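Local atomic coordinates of exotoxin A (Pseudomonas aeruginosa, PDB entry 1IKP), a protein that transfers ADP-ribose from NAD to host elongation factor 2 and so stops protein synthesis in the poisoned cell. Residues D200-L209 / A233-I244; E399-V407 / R421-R432. The protein carries 2 engineered substitutions. One frame throughout, in Å; residues are numbered along the deposited sequence. Where two conformers were deposited one is given.

Contact 1. Residues D200-L209 / A233-I244. Engineered in segment 200-209: Gln-201 (natural residue Pro).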
loop_
_atom_site.group_PDB
_atom_site.type_symbol
_atom_site.label_atom_id
_atom_site.label_comp_id
_atom_site.label_asym_id
_atom_site.label_seq_id
_atom_site.Cartn_x
_atom_site.Cartn_y
_atom_site.Cartn_z
ATOM N N ASP A 200 10.186 -12.051 15.059
ATOM C CA ASP A 200 10.869 -13.335 15.082
ATOM C C ASP A 200 9.890 -14.495 15.178
ATOM O O ASP A 200 10.118 -15.562 14.610
ATOM C CB ASP A 200 11.853 -13.378 16.253
ATOM C CG ASP A 200 12.967 -12.357 16.112
ATOM O OD1 ASP A 200 12.662 -11.147 16.006
ATOM O OD2 ASP A 200 14.146 -12.764 16.101
ATOM N N GLN A 201 8.791 -14.281 15.889
ATOM C CA GLN A 201 7.789 -15.321 16.057
ATOM C C GLN A 201 7.166 -15.744 14.734
ATOM O O GLN A 201 6.535 -16.798 14.649
ATOM C CB GLN A 201 6.707 -14.842 17.030
ATOM C CG GLN A 201 7.208 -14.693 18.462
ATOM C CD GLN A 201 6.281 -13.865 19.329
ATOM O OE1 GLN A 201 5.074 -14.107 19.376
ATOM N NE2 GLN A 201 6.845 -12.885 20.031
ATOM N N LEU A 202 7.367 -14.938 13.693
ATOM C CA LEU A 202 6.812 -15.236 12.381
ATOM C C LEU A 202 7.856 -15.347 11.264
ATOM O O LEU A 202 7.555 -15.096 10.087
ATOM C CB LEU A 202 5.777 -14.172 12.008
ATOM C CG LEU A 202 4.538 -14.140 12.903
ATOM C CD1 LEU A 202 3.536 -13.151 12.341
ATOM C CD2 LEU A 202 3.920 -15.531 12.981
ATOM N N ASP A 203 9.072 -15.745 11.616
ATOM C CA ASP A 203 10.122 -15.879 10.606
ATOM C C ASP A 203 9.711 -16.830 9.492
ATOM O O ASP A 203 9.177 -17.905 9.758
ATOM C CB ASP A 203 11.425 -16.376 11.236
ATOM C CG ASP A 203 12.067 -15.343 12.130
ATOM O OD1 ASP A 203 12.145 -14.166 11.716
ATOM O OD2 ASP A 203 12.505 -15.709 13.241
ATOM N N GLY A 204 9.949 -16.420 8.247
ATOM C CA GLY A 204 9.612 -17.249 7.101
ATOM C C GLY A 204 8.252 -17.005 6.469
ATOM O O GLY A 204 8.008 -17.400 5.324
ATOM N N VAL A 205 7.360 -16.343 7.195
ATOM C CA VAL A 205 6.034 -16.099 6.654
ATOM C C VAL A 205 6.053 -15.124 5.477
ATOM O O VAL A 205 5.414 -15.366 4.449
ATOM C CB VAL A 205 5.070 -15.558 7.748
ATOM C CG1 VAL A 205 3.708 -15.220 7.126
ATOM C CG2 VAL A 205 4.889 -16.611 8.843
ATOM N N TYR A 206 6.770 -14.020 5.635
ATOM C CA TYR A 206 6.828 -13.035 4.566
ATOM C C TYR A 206 7.415 -13.668 3.307
ATOM O O TYR A 206 6.849 -13.554 2.228
ATOM C CB TYR A 206 7.660 -11.834 4.998
ATOM C CG TYR A 206 7.711 -10.746 3.956
ATOM C CD1 TYR A 206 6.723 -9.763 3.896
ATOM C CD2 TYR A 206 8.719 -10.728 2.996
ATOM C CE1 TYR A 206 6.740 -8.796 2.906
ATOM C CE2 TYR A 206 8.744 -9.770 2.004
ATOM C CZ TYR A 206 7.753 -8.807 1.961
ATOM O OH TYR A 206 7.769 -7.867 0.964
ATOM N N ASN A 207 8.542 -14.358 3.442
ATOM C CA ASN A 207 9.148 -14.980 2.270
ATOM C C ASN A 207 8.173 -15.891 1.534
ATOM O O ASN A 207 8.072 -15.847 0.307
ATOM C CB ASN A 207 10.385 -15.786 2.656
ATOM C CG ASN A 207 11.022 -16.460 1.457
ATOM O OD1 ASN A 207 11.451 -15.793 0.509
ATOM N ND2 ASN A 207 11.072 -17.786 1.480
ATOM N N TYR A 208 7.456 -16.726 2.279
ATOM C CA TYR A 208 6.509 -17.631 1.655
ATOM C C TYR A 208 5.334 -16.930 0.966
ATOM O O TYR A 208 5.026 -17.224 -0.193
ATOM C CB TYR A 208 5.976 -18.642 2.679
ATOM C CG TYR A 208 4.949 -19.595 2.110
ATOM C CD1 TYR A 208 5.282 -20.488 1.081
ATOM C CD2 TYR A 208 3.646 -19.616 2.599
ATOM C CE1 TYR A 208 4.328 -21.378 0.562
ATOM C CE2 TYR A 208 2.691 -20.495 2.089
ATOM C CZ TYR A 208 3.037 -21.373 1.076
ATOM O OH TYR A 208 2.084 -22.252 0.601
ATOM N N LEU A 209 4.685 -16.005 1.677
ATOM C CA LEU A 209 3.526 -15.297 1.131
ATOM C C LEU A 209 3.801 -14.218 0.086
ATOM O O LEU A 209 2.993 -14.041 -0.819
ATOM C CB LEU A 209 2.717 -14.672 2.274
ATOM C CG LEU A 209 2.229 -15.666 3.329
ATOM C CD1 LEU A 209 1.498 -14.925 4.433
ATOM C CD2 LEU A 209 1.313 -16.679 2.679
ATOM N N ALA A 233 4.618 -18.058 21.706
ATOM C CA ALA A 233 4.693 -19.218 20.838
ATOM C C ALA A 233 5.304 -18.867 19.484
ATOM O O ALA A 233 5.201 -17.732 19.016
ATOM C CB ALA A 233 3.296 -19.783 20.636
ATOM N N LYS A 234 5.940 -19.854 18.864
ATOM C CA LYS A 234 6.526 -19.715 17.535
ATOM C C LYS A 234 5.955 -20.927 16.814
ATOM O O LYS A 234 6.506 -22.028 16.877
ATOM C CB LYS A 234 8.052 -19.789 17.595
ATOM C CG LYS A 234 8.725 -19.618 16.241
ATOM C CD LYS A 234 10.240 -19.525 16.384
ATOM C CE LYS A 234 10.921 -19.514 15.023
ATOM N NZ LYS A 234 10.441 -18.401 14.156
ATOM N N HIS A 235 4.830 -20.714 16.145
ATOM C CA HIS A 235 4.122 -21.780 15.458
ATOM C C HIS A 235 4.730 -22.298 14.166
ATOM O O HIS A 235 5.273 -21.534 13.366
ATOM C CB HIS A 235 2.679 -21.338 15.191
ATOM C CG HIS A 235 1.927 -20.965 16.433
ATOM N ND1 HIS A 235 1.652 -19.658 16.782
ATOM C CD2 HIS A 235 1.406 -21.734 17.418
ATOM C CE1 HIS A 235 0.993 -19.639 17.927
ATOM N NE2 HIS A 235 0.831 -20.887 18.334
ATOM N N ASP A 236 4.647 -23.613 13.976
ATOM C CA ASP A 236 5.137 -24.224 12.750
ATOM C C ASP A 236 4.101 -23.798 11.723
ATOM O O ASP A 236 2.934 -23.611 12.063
ATOM C CB ASP A 236 5.165 -25.749 12.867
ATOM C CG ASP A 236 6.231 -26.239 13.827
ATOM O OD1 ASP A 236 7.384 -25.775 13.714
ATOM O OD2 ASP A 236 5.921 -27.093 14.686
ATOM N N LEU A 237 4.516 -23.648 10.473
ATOM C CA LEU A 237 3.601 -23.202 9.434
ATOM C C LEU A 237 2.965 -24.294 8.579
ATOM O O LEU A 237 3.588 -25.303 8.249
ATOM C CB LEU A 237 4.310 -22.207 8.506
ATOM C CG LEU A 237 5.094 -21.040 9.125
ATOM C CD1 LEU A 237 5.762 -20.247 8.010
ATOM C CD2 LEU A 237 4.166 -20.140 9.942
ATOM N N ASP A 238 1.704 -24.072 8.241
ATOM C CA ASP A 238 0.920 -24.940 7.376
ATOM C C ASP A 238 -0.123 -23.953 6.861
ATOM O O ASP A 238 -1.315 -24.257 6.724
ATOM C CB ASP A 238 0.261 -26.071 8.167
ATOM C CG ASP A 238 -0.398 -27.091 7.263
ATOM O OD1 ASP A 238 0.166 -27.355 6.182
ATOM O OD2 ASP A 238 -1.462 -27.632 7.623
ATOM N N ILE A 239 0.369 -22.754 6.560
ATOM C CA ILE A 239 -0.474 -21.651 6.121
ATOM C C ILE A 239 -0.913 -21.635 4.670
ATOM O O ILE A 239 -0.186 -22.064 3.774
ATOM C CB ILE A 239 0.205 -20.296 6.427
ATOM C CG1 ILE A 239 1.506 -20.161 5.639
ATOM C CG2 ILE A 239 0.515 -20.197 7.915
ATOM C CD1 ILE A 239 2.233 -18.852 5.898
ATOM N N LYS A 240 -2.124 -21.131 4.453
ATOM C CA LYS A 240 -2.678 -21.005 3.114
ATOM C C LYS A 240 -1.925 -19.840 2.460
ATOM O O LYS A 240 -1.660 -18.829 3.112
ATOM C CB LYS A 240 -4.174 -20.693 3.196
ATOM C CG LYS A 240 -4.880 -20.664 1.852
ATOM C CD LYS A 240 -6.364 -20.376 2.019
ATOM C CE LYS A 240 -7.065 -20.307 0.675
ATOM N NZ LYS A 240 -8.505 -19.976 0.829
ATOM N N PRO A 241 -1.563 -19.977 1.172
ATOM C CA PRO A 241 -0.833 -18.986 0.363
ATOM C C PRO A 241 -1.475 -17.603 0.204
ATOM O O PRO A 241 -1.031 -16.806 -0.622
ATOM C CB PRO A 241 -0.677 -19.692 -0.982
ATOM C CG PRO A 241 -0.636 -21.134 -0.602
ATOM C CD PRO A 241 -1.744 -21.223 0.411
ATOM N N THR A 242 -2.505 -17.319 0.992
ATOM C CA THR A 242 -3.199 -16.033 0.932
ATOM C C THR A 242 -2.223 -14.865 1.103
ATOM O O THR A 242 -1.451 -14.825 2.062
ATOM C CB THR A 242 -4.260 -15.948 2.039
ATOM O OG1 THR A 242 -5.125 -17.087 1.948
ATOM C CG2 THR A 242 -5.083 -14.679 1.900
ATOM N N VAL A 243 -2.261 -13.893 0.195
ATOM C CA VAL A 243 -1.337 -12.785 0.320
ATOM C C VAL A 243 -1.551 -12.011 1.620
ATOM O O VAL A 243 -2.665 -11.958 2.174
ATOM C CB VAL A 243 -1.442 -11.803 -0.877
ATOM C CG1 VAL A 243 -1.101 -12.524 -2.184
ATOM C CG2 VAL A 243 -2.817 -11.215 -0.965
ATOM N N ILE A 244 -0.471 -11.441 2.117
ATOM C CA ILE A 244 -0.540 -10.639 3.330
ATOM C C ILE A 244 -1.407 -9.431 3.034
ATOM O O ILE A 244 -1.271 -8.799 1.980
ATOM C CB ILE A 244 0.847 -10.132 3.739
ATOM C CG1 ILE A 244 1.766 -11.328 4.056
ATOM C CG2 ILE A 244 0.752 -9.218 4.942
ATOM C CD1 ILE A 244 3.229 -10.929 4.107
HETATM O O HOH W 1 4.109 -17.864 15.600
HETATM O O HOH W 2 1.988 -11.571 0.479
HETATM O O HOH W 3 1.144 -15.794 -1.999
#
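Apolar packing in the receptor-binding domain joins the short helix that begins at Val-205 to the loop 233-244, with Lys-234 holding the other end by polar bonds. The loop has no regular structure and lies between strands 224-228 and 245-248. Leu-209 points into it. Its CD2 lies 3.4 Å from Thr-242 O and also touches Ile-239 CD1, while its CD1 lies 3.6 Å from Ile-244 CG1. Leu-209 and Ile-244 cross at about a right angle. Ile-239 CD1 also reaches the edge of the Tyr-208 ring, 3.7 Å from CD2 and near the ring plane. Ile-239 has CG1 between its backbone N and carbonyl carbon (chi1 63°), which carries CD1 toward the helix. Val-205 sets CG2 against both methyls of Leu-237. The family of this domain falls in the concanavalin-like clan. Here the two segments lie against strand 126-136 of its large sheet: Val-205 and Leu-209 touch Met-129, and Leu-237 and Ile-239 touch Leu-126. At the polar end, Lys-234 NZ donates to Asp-200 O at 2.9 Å, nearly in line with the carbonyl. The same oxygen takes the backbone N-H of Asp-203. Lys-234 NZ also makes a salt bridge to Asp-203 OD2 at 3.5 Å. The engineered Gln-201 lies beside Ala-233 O. Water 1 links Gln-201 O to His-235 N, and water 3 joins Leu-209 O to Pro-241 O.

Contact 2. Residues E399-V407 / R421-R432; sequences EFLGDGGDV and RLLQAHRQLEER. Unlike the reference sequence in segment 399-407: Val-407 (reference Ile).
The loop 399-407 runs along one side of helix 419-431, and its backbone comes nearest where the CA atoms of Leu-401 and Ala-425 are 5.6 Å apart. Arg-421 reaches from the helix into the curve of this loop. Its chain is extended from CG to NE, with CG anti to the backbone N (chi1 -171°). NE donates to Leu-401 O at 2.8 Å, a fairly straight bond of 162°. NH1 and NH2 both grip Gly-405 O end-on, in the guanidinium plane. NH2 also donates to Gly-402 O at 2.9 Å, from above that carbonyl's plane. Val-407 CG2 covers one face of the guanidinium, and Gly-404 CA and Asp-403 O lie over the opposite face. The in-plane bonds and the two covered faces should together fix the rotation of the group. Further along, Leu-429 CD2 sits over a face of the Phe-400 ring in a CH-pi contact, 3.6 Å from its centroid. Arg-432 CG meets the edge of that ring. Phe-400 CZ lies over a face of the Arg-432 guanidinium, the ring and guanidinium planes 43° apart. Gln-428 NE2 donates to Glu-399 O at 3.1 Å, and water 4 ties Gln-428 OE1 to the same oxygen and to Gly-402 N. Phe-400 O is buried against Ala-425 CB and has no partner. A glycine-rich loop wrapped round one arginine thus fastens itself to helix 419-431, at the N-terminal side of the ADP-ribosyltransferase domain.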
loop_
_atom_site.group_PDB
_atom_site.type_symbol
_atom_site.label_atom_id
_atom_site.label_comp_id
_atom_site.label_asym_id
_atom_site.label_seq_id
_atom_site.Cartn_x
_atom_site.Cartn_y
_atom_site.Cartn_z
ATOM N N GLU A 399 13.027 1.124 -4.199
ATOM C CA GLU A 399 13.934 0.062 -3.763
ATOM C C GLU A 399 15.106 -0.179 -4.689
ATOM O O GLU A 399 15.996 -0.958 -4.352
ATOM C CB GLU A 399 13.190 -1.277 -3.683
ATOM C CG GLU A 399 12.201 -1.453 -2.569
ATOM C CD GLU A 399 11.513 -2.809 -2.667
ATOM O OE1 GLU A 399 12.161 -3.778 -3.127
ATOM O OE2 GLU A 399 10.333 -2.903 -2.280
ATOM N N PHE A 400 15.097 0.476 -5.841
ATOM C CA PHE A 400 16.107 0.246 -6.870
ATOM C C PHE A 400 16.855 1.484 -7.292
ATOM O O PHE A 400 17.166 1.665 -8.472
ATOM C CB PHE A 400 15.447 -0.382 -8.109
ATOM C CG PHE A 400 14.992 -1.804 -7.898
ATOM C CD1 PHE A 400 13.692 -2.098 -7.460
ATOM C CD2 PHE A 400 15.886 -2.848 -8.103
ATOM C CE1 PHE A 400 13.289 -3.417 -7.229
ATOM C CE2 PHE A 400 15.495 -4.173 -7.874
ATOM C CZ PHE A 400 14.194 -4.453 -7.437
ATOM N N LEU A 401 17.126 2.358 -6.336
ATOM C CA LEU A 401 17.850 3.574 -6.668
ATOM C C LEU A 401 19.329 3.466 -6.335
ATOM O O LEU A 401 20.121 4.245 -6.836
ATOM C CB LEU A 401 17.269 4.775 -5.922
ATOM C CG LEU A 401 15.826 5.127 -6.268
ATOM C CD1 LEU A 401 15.359 6.281 -5.372
ATOM C CD2 LEU A 401 15.737 5.531 -7.728
ATOM N N GLY A 402 19.689 2.508 -5.488
ATOM C CA GLY A 402 21.082 2.340 -5.109
ATOM C C GLY A 402 21.607 3.469 -4.233
ATOM O O GLY A 402 20.844 4.265 -3.686
ATOM N N ASP A 403 22.925 3.540 -4.094
ATOM C CA ASP A 403 23.532 4.574 -3.270
ATOM C C ASP A 403 23.718 5.864 -4.046
ATOM O O ASP A 403 23.680 5.884 -5.275
ATOM C CB ASP A 403 24.888 4.100 -2.748
ATOM C CG ASP A 403 24.789 2.797 -1.994
ATOM O OD1 ASP A 403 24.112 2.764 -0.942
ATOM O OD2 ASP A 403 25.387 1.806 -2.462
ATOM N N GLY A 404 23.907 6.959 -3.320
ATOM C CA GLY A 404 24.124 8.225 -3.989
ATOM C C GLY A 404 23.342 9.394 -3.440
ATOM O O GLY A 404 23.485 10.525 -3.927
ATOM N N GLY A 405 22.501 9.134 -2.449
ATOM C CA GLY A 405 21.727 10.207 -1.855
ATOM C C GLY A 405 20.269 10.265 -2.286
ATOM O O GLY A 405 19.836 9.516 -3.168
ATOM N N ASP A 406 19.511 11.172 -1.682
ATOM C CA ASP A 406 18.090 11.288 -1.972
ATOM C C ASP A 406 17.833 11.659 -3.417
ATOM O O ASP A 406 18.509 12.518 -3.979
ATOM C CB ASP A 406 17.415 12.362 -1.102
ATOM C CG ASP A 406 17.492 12.068 0.389
ATOM O OD1 ASP A 406 17.849 10.936 0.782
ATOM O OD2 ASP A 406 17.176 12.999 1.163
ATOM N N VAL A 407 16.830 11.012 -4.008
ATOM C CA VAL A 407 16.435 11.294 -5.376
ATOM C C VAL A 407 15.088 11.998 -5.325
ATOM O O VAL A 407 14.220 11.636 -4.529
ATOM C CB VAL A 407 16.316 9.982 -6.167
ATOM C CG1 VAL A 407 15.764 10.249 -7.548
ATOM C CG2 VAL A 407 17.689 9.345 -6.273
ATOM N N ARG A 421 24.998 5.986 -11.569
ATOM C CA ARG A 421 23.988 5.503 -10.640
ATOM C C ARG A 421 22.938 4.679 -11.386
ATOM O O ARG A 421 22.490 3.650 -10.880
ATOM C CB ARG A 421 23.324 6.666 -9.886
ATOM C CG ARG A 421 22.423 6.201 -8.765
ATOM C CD ARG A 421 21.878 7.344 -7.914
ATOM N NE ARG A 421 21.196 6.801 -6.749
ATOM C CZ ARG A 421 20.823 7.526 -5.695
ATOM N NH1 ARG A 421 21.051 8.830 -5.677
ATOM N NH2 ARG A 421 20.276 6.934 -4.648
ATOM N N LEU A 422 22.579 5.125 -12.585
ATOM C CA LEU A 422 21.591 4.400 -13.400
ATOM C C LEU A 422 22.111 3.003 -13.756
ATOM O O LEU A 422 21.388 2.003 -13.616
ATOM C CB LEU A 422 21.273 5.182 -14.672
ATOM C CG LEU A 422 20.547 4.381 -15.769
ATOM C CD1 LEU A 422 19.177 3.847 -15.272
ATOM C CD2 LEU A 422 20.352 5.267 -16.984
ATOM N N LEU A 423 23.377 2.917 -14.171
ATOM C CA LEU A 423 23.922 1.608 -14.511
ATOM C C LEU A 423 23.888 0.652 -13.330
ATOM O O LEU A 423 23.582 -0.533 -13.494
ATOM C CB LEU A 423 25.346 1.726 -15.061
ATOM C CG LEU A 423 25.473 2.588 -16.320
ATOM C CD1 LEU A 423 26.926 2.526 -16.827
ATOM C CD2 LEU A 423 24.531 2.107 -17.422
ATOM N N GLN A 424 24.202 1.151 -12.132
ATOM C CA GLN A 424 24.150 0.303 -10.942
ATOM C C GLN A 424 22.702 -0.170 -10.690
ATOM O O GLN A 424 22.445 -1.337 -10.381
ATOM C CB GLN A 424 24.665 1.086 -9.726
ATOM C CG GLN A 424 24.505 0.367 -8.390
ATOM C CD GLN A 424 24.890 1.233 -7.192
ATOM O OE1 GLN A 424 24.406 2.360 -7.031
ATOM N NE2 GLN A 424 25.764 0.699 -6.341
ATOM N N ALA A 425 21.764 0.762 -10.806
ATOM C CA ALA A 425 20.359 0.461 -10.581
ATOM C C ALA A 425 19.858 -0.578 -11.586
ATOM O O ALA A 425 19.125 -1.505 -11.221
ATOM C CB ALA A 425 19.552 1.736 -10.685
ATOM N N HIS A 426 20.264 -0.409 -12.846
ATOM C CA HIS A 426 19.879 -1.339 -13.907
ATOM C C HIS A 426 20.399 -2.750 -13.578
ATOM O O HIS A 426 19.676 -3.728 -13.745
ATOM C CB HIS A 426 20.444 -0.828 -15.231
ATOM C CG HIS A 426 20.092 -1.684 -16.405
ATOM N ND1 HIS A 426 18.853 -1.663 -17.009
ATOM C CD2 HIS A 426 20.822 -2.610 -17.071
ATOM C CE1 HIS A 426 18.833 -2.543 -17.994
ATOM N NE2 HIS A 426 20.018 -3.132 -18.053
ATOM N N ARG A 427 21.635 -2.848 -13.093
ATOM C CA ARG A 427 22.204 -4.150 -12.738
ATOM C C ARG A 427 21.416 -4.772 -11.588
ATOM O O ARG A 427 21.142 -5.972 -11.580
ATOM C CB ARG A 427 23.675 -3.986 -12.337
ATOM C CG ARG A 427 24.585 -3.533 -13.465
ATOM C CD ARG A 427 25.847 -2.857 -12.929
ATOM N NE ARG A 427 26.658 -2.283 -14.002
ATOM C CZ ARG A 427 27.489 -1.258 -13.847
ATOM N NH1 ARG A 427 27.624 -0.683 -12.656
ATOM N NH2 ARG A 427 28.188 -0.805 -14.883
ATOM N N GLN A 428 21.044 -3.953 -10.607
ATOM C CA GLN A 428 20.268 -4.454 -9.477
ATOM C C GLN A 428 18.920 -4.990 -9.974
ATOM O O GLN A 428 18.448 -6.019 -9.503
ATOM C CB GLN A 428 20.017 -3.353 -8.445
ATOM C CG GLN A 428 19.333 -3.872 -7.187
ATOM C CD GLN A 428 18.962 -2.778 -6.207
ATOM O OE1 GLN A 428 19.509 -1.671 -6.248
ATOM N NE2 GLN A 428 18.039 -3.093 -5.302
ATOM N N LEU A 429 18.298 -4.258 -10.900
ATOM C CA LEU A 429 17.028 -4.693 -11.479
ATOM C C LEU A 429 17.191 -6.036 -12.197
ATOM O O LEU A 429 16.373 -6.929 -12.037
ATOM C CB LEU A 429 16.517 -3.610 -12.429
ATOM C CG LEU A 429 15.778 -2.523 -11.638
ATOM C CD1 LEU A 429 15.715 -1.245 -12.458
ATOM C CD2 LEU A 429 14.382 -3.031 -11.300
ATOM N N GLU A 430 18.265 -6.192 -12.953
ATOM C CA GLU A 430 18.504 -7.462 -13.635
ATOM C C GLU A 430 18.676 -8.586 -12.614
ATOM O O GLU A 430 18.137 -9.672 -12.794
ATOM C CB GLU A 430 19.750 -7.362 -14.516
ATOM C CG GLU A 430 19.589 -6.459 -15.712
ATOM C CD GLU A 430 20.804 -6.470 -16.618
ATOM O OE1 GLU A 430 21.921 -6.211 -16.132
ATOM O OE2 GLU A 430 20.631 -6.740 -17.826
ATOM N N GLU A 431 19.413 -8.306 -11.536
ATOM C CA GLU A 431 19.643 -9.313 -10.501
ATOM C C GLU A 431 18.340 -9.743 -9.831
ATOM O O GLU A 431 18.238 -10.872 -9.332
ATOM C CB GLU A 431 20.621 -8.778 -9.442
ATOM C CG GLU A 431 22.010 -8.485 -9.978
ATOM C CD GLU A 431 22.779 -9.741 -10.347
ATOM O OE1 GLU A 431 23.880 -9.612 -10.926
ATOM O OE2 GLU A 431 22.287 -10.853 -10.053
ATOM N N ARG A 432 17.363 -8.830 -9.779
ATOM C CA ARG A 432 16.055 -9.125 -9.186
ATOM C C ARG A 432 15.047 -9.649 -10.216
ATOM O O ARG A 432 13.860 -9.762 -9.945
ATOM C CB ARG A 432 15.517 -7.888 -8.465
ATOM C CG ARG A 432 16.147 -7.649 -7.085
ATOM C CD ARG A 432 15.543 -8.574 -6.022
ATOM N NE ARG A 432 14.140 -8.243 -5.761
ATOM C CZ ARG A 432 13.724 -7.212 -5.032
ATOM N NH1 ARG A 432 14.594 -6.390 -4.463
ATOM N NH2 ARG A 432 12.421 -6.993 -4.876
HETATM O O HOH W 4 18.763 -0.049 -4.375
HETATM O O HOH W 5 22.004 2.606 -8.177
HETATM O O HOH W 6 25.400 4.790 -7.458
#

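Both contacts pair a helix with an irregular segment, and both are partly buried. Contact 1 is nearer the surface, with 7 of 16 touching residues exposed against 3 of 14 in contact 2. They share no element. Their centres are 30 Å apart. Contact 1 lies against the large sheet of the binding domain, contact 2 beside strand 565-568 in the catalytic domain. Aliphatic packing dominates contact 1, and a single lysine supplies its direct polar bonds. In contact 2 most direct bonds run from helix side chains to loop carbonyls. The waters of contact 1 join mainly backbone atoms, whereas those of contact 2 reach the helix through glutamine side chains. Arg-432 of contact 2 makes a weak bond to Gln-212, shortly after the helix of contact 1.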